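Local coordinates for protein salicylate 5-hydroxylase, large oxygenase component (Ralstonia sp., PDB 7C8Z) that serves as the oxygenase component of a multicomponent system that hydroxylates salicylate at carbon 5 to give gentisate, using a Rieske [2Fe-2S] cluster and a mononuclear iron, at residues A[229-241]-A[321-333]. Residues are numbered along the deposited sequence; the frame is centred on the assembly and turned at random.
Sequences GNWKLMQENIKDP and AVMTTIFPSVIIQ
Lys239 NZ donates to Thr325 OG1 over 2.8 Å, the shorter of two hydrogen bonds that tie helix 232-238 and the residue after it to the hairpin of strands 321-326 and 330-333. The hairpin belongs to the antiparallel sheet of the catalytic domain of a ring-hydroxylating oxygenase alpha subunit, and the helix packs on one face of it, running roughly along the strands, its axis 8.9 Å from that of strand 321-326 at closest approach. A bend at the last torsion of Lys239 (chi4 -51°) turns the ammonium group to the threonine; the same nitrogen also donates to Arg272 O, giving this buried, probably charged group two oxygen acceptors.

The second bond is weak: Gln235 NE2 reaches Pro328 O at 3.4 Å with an N-H...O angle of 146°. Folded at chi2, Gln235 lays its amide beside Thr325 and the Phe327 ring, the amide and ring planes 62° apart. Pro328 follows a cis peptide bond in the turn, where a classic beta bulge sets Ser329 and Val330 opposite the single residue Ile326. Trp231 packs against this turn, its six-membered ring inclined obliquely to the Phe327 ring with centroids 5.7 Å apart, while Trp231 CZ3 touches Pro328 CB at 3.7 Å.

Toward the other end of the helix the contact becomes aliphatic and nears the active-site iron, about 5 Å from the Ile238 side chain. Phe354 of strand 352-361 packs against both Met234 and Ile331. Ile238 uses separate branches: CG2 lies 3.7 Å from Met323 CB, whereas CG1 meets Ile331 CD1 at 3.5 Å.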
loop_
_atom_site.group_PDB
_atom_site.type_symbol
_atom_site.label_atom_id
_atom_site.label_comp_id
_atom_site.label_asym_id
_atom_site.label_seq_id
_atom_site.Cartn_x
_atom_site.Cartn_y
_atom_site.Cartn_z
ATOM N N GLY A 229 -13.338 2.031 -9.171
ATOM C CA GLY A 229 -14.773 1.848 -9.207
ATOM C C GLY A 229 -15.127 0.583 -9.964
ATOM O O GLY A 229 -14.296 0.015 -10.679
ATOM N N ASN A 230 -16.387 0.162 -9.824
ATOM C CA ASN A 230 -16.835 -1.031 -10.531
ATOM C C ASN A 230 -16.771 -0.806 -12.033
ATOM O O ASN A 230 -17.152 0.255 -12.536
ATOM C CB ASN A 230 -18.257 -1.407 -10.118
ATOM C CG ASN A 230 -18.688 -2.756 -10.674
ATOM O OD1 ASN A 230 -19.237 -2.840 -11.770
ATOM N ND2 ASN A 230 -18.437 -3.817 -9.918
ATOM N N TRP A 231 -16.316 -1.833 -12.753
ATOM C CA TRP A 231 -16.040 -1.687 -14.178
ATOM C C TRP A 231 -17.274 -1.263 -14.958
ATOM O O TRP A 231 -17.160 -0.524 -15.944
ATOM C CB TRP A 231 -15.480 -2.994 -14.731
ATOM C CG TRP A 231 -16.482 -4.096 -14.734
ATOM C CD1 TRP A 231 -16.743 -4.972 -13.720
ATOM C CD2 TRP A 231 -17.371 -4.437 -15.800
ATOM N NE1 TRP A 231 -17.741 -5.839 -14.091
ATOM C CE2 TRP A 231 -18.144 -5.532 -15.364
ATOM C CE3 TRP A 231 -17.590 -3.921 -17.080
ATOM C CZ2 TRP A 231 -19.118 -6.121 -16.163
ATOM C CZ3 TRP A 231 -18.557 -4.508 -17.873
ATOM C CH2 TRP A 231 -19.310 -5.597 -17.412
ATOM N N LYS A 232 -18.458 -1.726 -14.539
ATOM C CA LYS A 232 -19.697 -1.363 -15.222
ATOM C C LYS A 232 -19.863 0.148 -15.314
ATOM O O LYS A 232 -20.371 0.667 -16.319
ATOM C CB LYS A 232 -20.889 -1.995 -14.504
ATOM C CG LYS A 232 -20.906 -3.512 -14.567
ATOM C CD LYS A 232 -22.264 -4.074 -14.180
ATOM C CE LYS A 232 -22.516 -3.921 -12.689
ATOM N NZ LYS A 232 -21.752 -4.906 -11.870
ATOM N N LEU A 233 -19.411 0.874 -14.285
ATOM C CA LEU A 233 -19.546 2.327 -14.278
ATOM C C LEU A 233 -18.871 2.968 -15.483
ATOM O O LEU A 233 -19.284 4.048 -15.920
ATOM C CB LEU A 233 -18.967 2.902 -12.990
ATOM C CG LEU A 233 -19.836 2.721 -11.753
ATOM C CD1 LEU A 233 -19.121 3.269 -10.530
ATOM C CD2 LEU A 233 -21.175 3.399 -11.952
ATOM N N MET A 234 -17.843 2.326 -16.042
ATOM C CA MET A 234 -17.220 2.875 -17.239
ATOM C C MET A 234 -18.128 2.703 -18.447
ATOM O O MET A 234 -18.349 3.650 -19.213
ATOM C CB MET A 234 -15.860 2.220 -17.483
ATOM C CG MET A 234 -15.113 2.789 -18.684
ATOM S SD MET A 234 -15.207 4.588 -18.788
ATOM C CE MET A 234 -13.937 5.095 -17.630
ATOM N N GLN A 235 -18.687 1.502 -18.617
ATOM C CA GLN A 235 -19.650 1.286 -19.694
ATOM C C GLN A 235 -20.806 2.269 -19.589
ATOM O O GLN A 235 -21.114 2.993 -20.546
ATOM C CB GLN A 235 -20.142 -0.161 -19.667
ATOM C CG GLN A 235 -19.124 -1.147 -20.222
ATOM C CD GLN A 235 -19.029 -1.087 -21.739
ATOM O OE1 GLN A 235 -19.886 -0.501 -22.404
ATOM N NE2 GLN A 235 -17.979 -1.690 -22.294
ATOM N N GLU A 236 -21.432 2.333 -18.411
ATOM C CA GLU A 236 -22.453 3.340 -18.149
ATOM C C GLU A 236 -21.998 4.715 -18.608
ATOM O O GLU A 236 -22.734 5.428 -19.301
ATOM C CB GLU A 236 -22.779 3.383 -16.657
ATOM C CG GLU A 236 -23.476 2.165 -16.112
ATOM C CD GLU A 236 -23.840 2.333 -14.652
ATOM O OE1 GLU A 236 -23.914 3.488 -14.183
ATOM O OE2 GLU A 236 -24.046 1.311 -13.970
ATOM N N ASN A 237 -20.760 5.086 -18.265
ATOM C CA ASN A 237 -20.316 6.451 -18.523
ATOM C C ASN A 237 -20.300 6.754 -20.014
ATOM O O ASN A 237 -20.571 7.891 -20.417
ATOM C CB ASN A 237 -18.934 6.683 -17.908
ATOM C CG ASN A 237 -18.520 8.143 -17.941
ATOM O OD1 ASN A 237 -18.914 8.933 -17.085
ATOM N ND2 ASN A 237 -17.721 8.508 -18.933
ATOM N N ILE A 238 -20.034 5.749 -20.849
ATOM C CA ILE A 238 -20.068 5.950 -22.290
ATOM C C ILE A 238 -21.395 5.507 -22.884
ATOM O O ILE A 238 -21.606 5.626 -24.098
ATOM C CB ILE A 238 -18.867 5.254 -22.961
ATOM C CG1 ILE A 238 -17.607 5.530 -22.149
ATOM C CG2 ILE A 238 -18.631 5.778 -24.373
ATOM C CD1 ILE A 238 -17.246 7.005 -22.095
ATOM N N LYS A 239 -22.312 5.023 -22.047
ATOM C CA LYS A 239 -23.720 4.906 -22.390
ATOM C C LYS A 239 -24.548 6.031 -21.770
ATOM O O LYS A 239 -25.780 5.952 -21.755
ATOM C CB LYS A 239 -24.251 3.537 -21.952
ATOM C CG LYS A 239 -23.558 2.359 -22.626
ATOM C CD LYS A 239 -23.894 1.036 -21.950
ATOM C CE LYS A 239 -23.170 -0.135 -22.606
ATOM N NZ LYS A 239 -23.345 -0.190 -24.091
ATOM N N ASP A 240 -23.890 7.082 -21.274
ATOM C CA ASP A 240 -24.541 8.218 -20.625
ATOM C C ASP A 240 -24.464 9.418 -21.561
ATOM O O ASP A 240 -23.412 10.068 -21.650
ATOM C CB ASP A 240 -23.850 8.526 -19.294
ATOM C CG ASP A 240 -24.624 9.505 -18.431
ATOM O OD1 ASP A 240 -25.478 10.248 -18.958
ATOM O OD2 ASP A 240 -24.363 9.537 -17.210
ATOM N N PRO A 241 -25.542 9.773 -22.246
ATOM C CA PRO A 241 -25.441 10.774 -23.317
ATOM C C PRO A 241 -25.609 12.219 -22.868
ATOM O O PRO A 241 -25.179 13.130 -23.581
ATOM C CB PRO A 241 -26.566 10.367 -24.282
ATOM C CG PRO A 241 -27.428 9.359 -23.534
ATOM C CD PRO A 241 -26.901 9.225 -22.135
ATOM N N ALA A 321 -18.981 13.013 -34.076
ATOM C CA ALA A 321 -18.454 12.252 -32.950
ATOM C C ALA A 321 -19.248 10.966 -32.790
ATOM O O ALA A 321 -20.479 10.976 -32.882
ATOM C CB ALA A 321 -18.502 13.063 -31.646
ATOM N N VAL A 322 -18.541 9.858 -32.551
ATOM C CA VAL A 322 -19.188 8.577 -32.274
ATOM C C VAL A 322 -18.438 7.871 -31.148
ATOM O O VAL A 322 -17.235 7.598 -31.263
ATOM C CB VAL A 322 -19.259 7.666 -33.516
ATOM C CG1 VAL A 322 -19.887 6.326 -33.157
ATOM C CG2 VAL A 322 -20.052 8.324 -34.630
ATOM N N MET A 323 -19.152 7.571 -30.069
ATOM C CA MET A 323 -18.634 6.797 -28.944
ATOM C C MET A 323 -19.305 5.431 -28.979
ATOM O O MET A 323 -20.522 5.334 -28.785
ATOM C CB MET A 323 -18.900 7.512 -27.622
ATOM C CG MET A 323 -18.164 8.830 -27.489
ATOM S SD MET A 323 -16.382 8.629 -27.670
ATOM C CE MET A 323 -16.017 7.668 -26.205
ATOM N N THR A 324 -18.532 4.377 -29.235
ATOM C CA THR A 324 -19.080 3.039 -29.422
ATOM C C THR A 324 -18.626 2.132 -28.287
ATOM O O THR A 324 -17.427 1.896 -28.117
ATOM C CB THR A 324 -18.655 2.464 -30.772
ATOM O OG1 THR A 324 -19.159 3.299 -31.818
ATOM C CG2 THR A 324 -19.193 1.045 -30.952
ATOM N N THR A 325 -19.578 1.645 -27.501
ATOM C CA THR A 325 -19.296 0.700 -26.429
ATOM C C THR A 325 -19.525 -0.720 -26.931
ATOM O O THR A 325 -20.650 -1.069 -27.318
ATOM C CB THR A 325 -20.167 0.982 -25.205
ATOM O OG1 THR A 325 -21.514 1.252 -25.617
ATOM C CG2 THR A 325 -19.621 2.171 -24.434
ATOM N N ILE A 326 -18.461 -1.524 -26.940
ATOM C CA ILE A 326 -18.548 -2.949 -27.238
ATOM C C ILE A 326 -18.421 -3.697 -25.916
ATOM O O ILE A 326 -17.349 -3.719 -25.290
ATOM C CB ILE A 326 -17.486 -3.395 -28.252
ATOM C CG1 ILE A 326 -17.745 -2.729 -29.604
ATOM C CG2 ILE A 326 -17.502 -4.911 -28.406
ATOM C CD1 ILE A 326 -16.762 -3.125 -30.678
ATOM N N PHE A 327 -19.540 -4.291 -25.507
ATOM C CA PHE A 327 -19.668 -4.940 -24.211
ATOM C C PHE A 327 -18.907 -6.263 -24.202
ATOM O O PHE A 327 -18.982 -7.030 -25.165
ATOM C CB PHE A 327 -21.149 -5.187 -23.914
ATOM C CG PHE A 327 -21.503 -5.161 -22.451
ATOM C CD1 PHE A 327 -21.612 -3.959 -21.769
ATOM C CD2 PHE A 327 -21.753 -6.341 -21.766
ATOM C CE1 PHE A 327 -21.956 -3.933 -20.427
ATOM C CE2 PHE A 327 -22.092 -6.324 -20.427
ATOM C CZ PHE A 327 -22.194 -5.117 -19.755
ATOM N N PRO A 328 -18.208 -6.586 -23.105
ATOM C CA PRO A 328 -18.124 -5.723 -21.926
ATOM C C PRO A 328 -16.785 -5.011 -21.796
ATOM O O PRO A 328 -16.549 -4.339 -20.792
ATOM C CB PRO A 328 -18.286 -6.720 -20.784
ATOM C CG PRO A 328 -17.526 -7.936 -21.295
ATOM C CD PRO A 328 -17.629 -7.913 -22.826
ATOM N N SER A 329 -15.922 -5.148 -22.803
ATOM C CA SER A 329 -14.504 -4.924 -22.593
ATOM C C SER A 329 -13.957 -3.624 -23.159
ATOM O O SER A 329 -12.896 -3.188 -22.703
ATOM C CB SER A 329 -13.688 -6.086 -23.182
ATOM O OG SER A 329 -13.319 -5.830 -24.528
ATOM N N VAL A 330 -14.603 -2.994 -24.143
ATOM C CA VAL A 330 -13.899 -1.919 -24.833
ATOM C C VAL A 330 -14.814 -0.777 -25.246
ATOM O O VAL A 330 -16.027 -0.932 -25.411
ATOM C CB VAL A 330 -13.124 -2.455 -26.063
ATOM C CG1 VAL A 330 -14.051 -2.666 -27.250
ATOM C CG2 VAL A 330 -11.953 -1.532 -26.416
ATOM N N ILE A 331 -14.193 0.390 -25.392
ATOM C CA ILE A 331 -14.805 1.564 -25.990
ATOM C C ILE A 331 -13.965 1.963 -27.194
ATOM O O ILE A 331 -12.735 2.015 -27.106
ATOM C CB ILE A 331 -14.888 2.724 -24.984
ATOM C CG1 ILE A 331 -15.896 2.395 -23.888
ATOM C CG2 ILE A 331 -15.249 4.028 -25.694
ATOM C CD1 ILE A 331 -15.431 2.781 -22.509
ATOM N N ILE A 332 -14.624 2.246 -28.311
ATOM C CA ILE A 332 -13.986 2.841 -29.475
ATOM C C ILE A 332 -14.431 4.291 -29.505
ATOM O O ILE A 332 -15.627 4.585 -29.620
ATOM C CB ILE A 332 -14.356 2.114 -30.778
ATOM C CG1 ILE A 332 -13.549 0.825 -30.923
ATOM C CG2 ILE A 332 -14.090 3.009 -31.973
ATOM C CD1 ILE A 332 -14.095 -0.337 -30.127
ATOM N N GLN A 333 -13.475 5.197 -29.377
ATOM C CA GLN A 333 -13.759 6.617 -29.300
ATOM C C GLN A 333 -13.328 7.271 -30.598
ATOM O O GLN A 333 -12.159 7.158 -31.001
ATOM C CB GLN A 333 -13.038 7.264 -28.121
ATOM C CG GLN A 333 -12.807 8.755 -28.300
ATOM C CD GLN A 333 -11.353 9.146 -28.123
ATOM O OE1 GLN A 333 -10.700 8.737 -27.159
ATOM N NE2 GLN A 333 -10.836 9.940 -29.056
#